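Local coordinates for protein putative transcriptional regulator MarR (Geobacillus stearothermophilus, PDB 2RDP) that probably binds DNA through a winged-helix motif as a dimeric transcriptional regulator of the MarR family, at residues E126-D130 against E131-V135. Residues are numbered along the deposited sequence; the frame is centred on the assembly and turned at random.
Sequences ESFSD and EEIVV
Ser129 and Glu132 grip each other's backbone in a capping box at the start of helix 130-147. Ser129 is the N-cap: its OG, swung between its own backbone N and carbonyl carbon (chi1 67°), accepts from Glu132 N at 3.2 Å, standing in for the carbonyl that a preceding helical turn would have supplied. Serine suits the place because its short hydroxyl can fold back over the helix end. With CG of Glu132 anti to its carbonyl carbon and the chain extended beyond, OE1 takes the N-H of Ser129 through the anti lone pair, 3.1 Å from Ser129 N and almost straight at 171°. Glu132 CG lies against Ser129 OG at 3.1 Å, the side chains packing together while each bonds the other's backbone. With an alanine here in place of Glu132, the N-H of Ser129 would probably lose its acceptor and the hydroxyl its packing against CG, leaving the approach to the helix freer to move. The carboxylate, close to a helix N-terminus, is likely to be stabilised in its charged form.

Regular helical bonding starts with Ile133 N to Ser129 O (3.0 Å) and Val134 N to Asp130 O (3.3 Å). Asp130, in the first turn, probably suits the positive end of the helix dipole. Ahead of the cap, Phe128 CB meets Ile133 CD1 at 3.7 Å, a hydrophobic staple between two large apolar residues. The Phe128 ring crosses the Glu132 side chain, ring and carboxylate planes 51° apart.

This ring also meets that of Phe136, a turn beyond Glu132, and makes a cation-pi contact with Lys142 of the second subunit, whose NZ forms a long, weak ion pair with Glu132 OE1. The capped turn thus joins helix 104-124 to helix 130-147 at the dimer interface.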
loop_
_atom_site.group_PDB
_atom_site.type_symbol
_atom_site.label_atom_id
_atom_site.label_comp_id
_atom_site.label_asym_id
_atom_site.label_seq_id
_atom_site.Cartn_x
_atom_site.Cartn_y
_atom_site.Cartn_z
ATOM N N GLU A 126 9.101 18.242 -5.409
ATOM C CA GLU A 126 9.728 19.541 -5.632
ATOM C C GLU A 126 10.198 19.752 -7.059
ATOM O O GLU A 126 10.359 20.893 -7.481
ATOM C CB GLU A 126 10.830 19.863 -4.614
ATOM C CG GLU A 126 12.209 19.248 -4.877
ATOM C CD GLU A 126 13.011 19.070 -3.568
ATOM O OE1 GLU A 126 13.050 20.049 -2.772
ATOM O OE2 GLU A 126 13.571 17.949 -3.330
ATOM N N SER A 127 10.363 18.664 -7.803
ATOM C CA SER A 127 10.740 18.766 -9.206
ATOM C C SER A 127 9.545 18.792 -10.170
ATOM O O SER A 127 9.739 18.982 -11.364
ATOM C CB SER A 127 11.722 17.666 -9.606
ATOM O OG SER A 127 11.063 16.420 -9.615
ATOM N N PHE A 128 8.321 18.612 -9.673
ATOM C CA PHE A 128 7.158 18.867 -10.511
ATOM C C PHE A 128 6.983 20.374 -10.652
ATOM O O PHE A 128 7.171 21.114 -9.682
ATOM C CB PHE A 128 5.906 18.295 -9.879
ATOM C CG PHE A 128 5.807 16.795 -9.931
ATOM C CD1 PHE A 128 6.831 15.983 -9.433
ATOM C CD2 PHE A 128 4.637 16.197 -10.422
ATOM C CE1 PHE A 128 6.713 14.564 -9.468
ATOM C CE2 PHE A 128 4.485 14.812 -10.466
ATOM C CZ PHE A 128 5.525 13.982 -9.987
ATOM N N SER A 129 6.630 20.832 -11.856
ATOM C CA SER A 129 6.254 22.225 -12.080
ATOM C C SER A 129 4.841 22.511 -11.542
ATOM O O SER A 129 4.072 21.594 -11.335
ATOM C CB SER A 129 6.303 22.533 -13.585
ATOM O OG SER A 129 5.305 21.821 -14.308
ATOM N N ASP A 130 4.491 23.778 -11.341
ATOM C CA ASP A 130 3.122 24.175 -10.997
ATOM C C ASP A 130 2.079 23.432 -11.830
ATOM O O ASP A 130 1.124 22.895 -11.275
ATOM C CB ASP A 130 2.919 25.673 -11.229
ATOM C CG ASP A 130 3.674 26.535 -10.236
ATOM O OD1 ASP A 130 4.313 25.985 -9.311
ATOM O OD2 ASP A 130 3.607 27.769 -10.372
ATOM N N GLU A 131 2.252 23.423 -13.155
ATOM C CA GLU A 131 1.304 22.757 -14.046
ATOM C C GLU A 131 1.241 21.253 -13.862
ATOM O O GLU A 131 0.150 20.702 -13.876
ATOM C CB GLU A 131 1.522 23.112 -15.527
ATOM C CG GLU A 131 0.217 22.984 -16.431
ATOM C CD GLU A 131 -1.130 23.466 -15.721
ATOM O OE1 GLU A 131 -1.472 24.714 -15.755
ATOM O OE2 GLU A 131 -1.844 22.573 -15.144
ATOM N N GLU A 132 2.378 20.588 -13.664
ATOM C CA GLU A 132 2.355 19.133 -13.465
ATOM C C GLU A 132 1.696 18.736 -12.149
ATOM O O GLU A 132 1.094 17.666 -12.061
ATOM C CB GLU A 132 3.751 18.506 -13.546
ATOM C CG GLU A 132 4.487 18.880 -14.799
ATOM C CD GLU A 132 5.892 18.333 -14.855
ATOM O OE1 GLU A 132 6.758 18.681 -14.026
ATOM O OE2 GLU A 132 6.139 17.547 -15.776
ATOM N N ILE A 133 1.809 19.589 -11.134
ATOM C CA ILE A 133 1.184 19.302 -9.833
ATOM C C ILE A 133 -0.341 19.339 -9.936
ATOM O O ILE A 133 -1.039 18.497 -9.405
ATOM C CB ILE A 133 1.743 20.217 -8.699
ATOM C CG1 ILE A 133 2.926 19.505 -8.041
ATOM C CG2 ILE A 133 0.657 20.508 -7.602
ATOM C CD1 ILE A 133 4.027 20.473 -7.591
ATOM N N VAL A 134 -0.832 20.330 -10.644
ATOM C CA VAL A 134 -2.244 20.538 -10.797
ATOM C C VAL A 134 -2.908 19.398 -11.638
ATOM O O VAL A 134 -3.990 18.885 -11.290
ATOM C CB VAL A 134 -2.448 22.000 -11.311
ATOM C CG1 VAL A 134 -3.655 22.170 -12.185
ATOM C CG2 VAL A 134 -2.511 22.938 -10.137
ATOM N N VAL A 135 -2.235 18.993 -12.725
ATOM C CA VAL A 135 -2.645 17.859 -13.572
ATOM C C VAL A 135 -2.600 16.547 -12.788
ATOM O O VAL A 135 -3.563 15.746 -12.794
ATOM C CB VAL A 135 -1.768 17.791 -14.854
ATOM C CG1 VAL A 135 -1.907 16.473 -15.561
ATOM C CG2 VAL A 135 -2.127 18.972 -15.784
#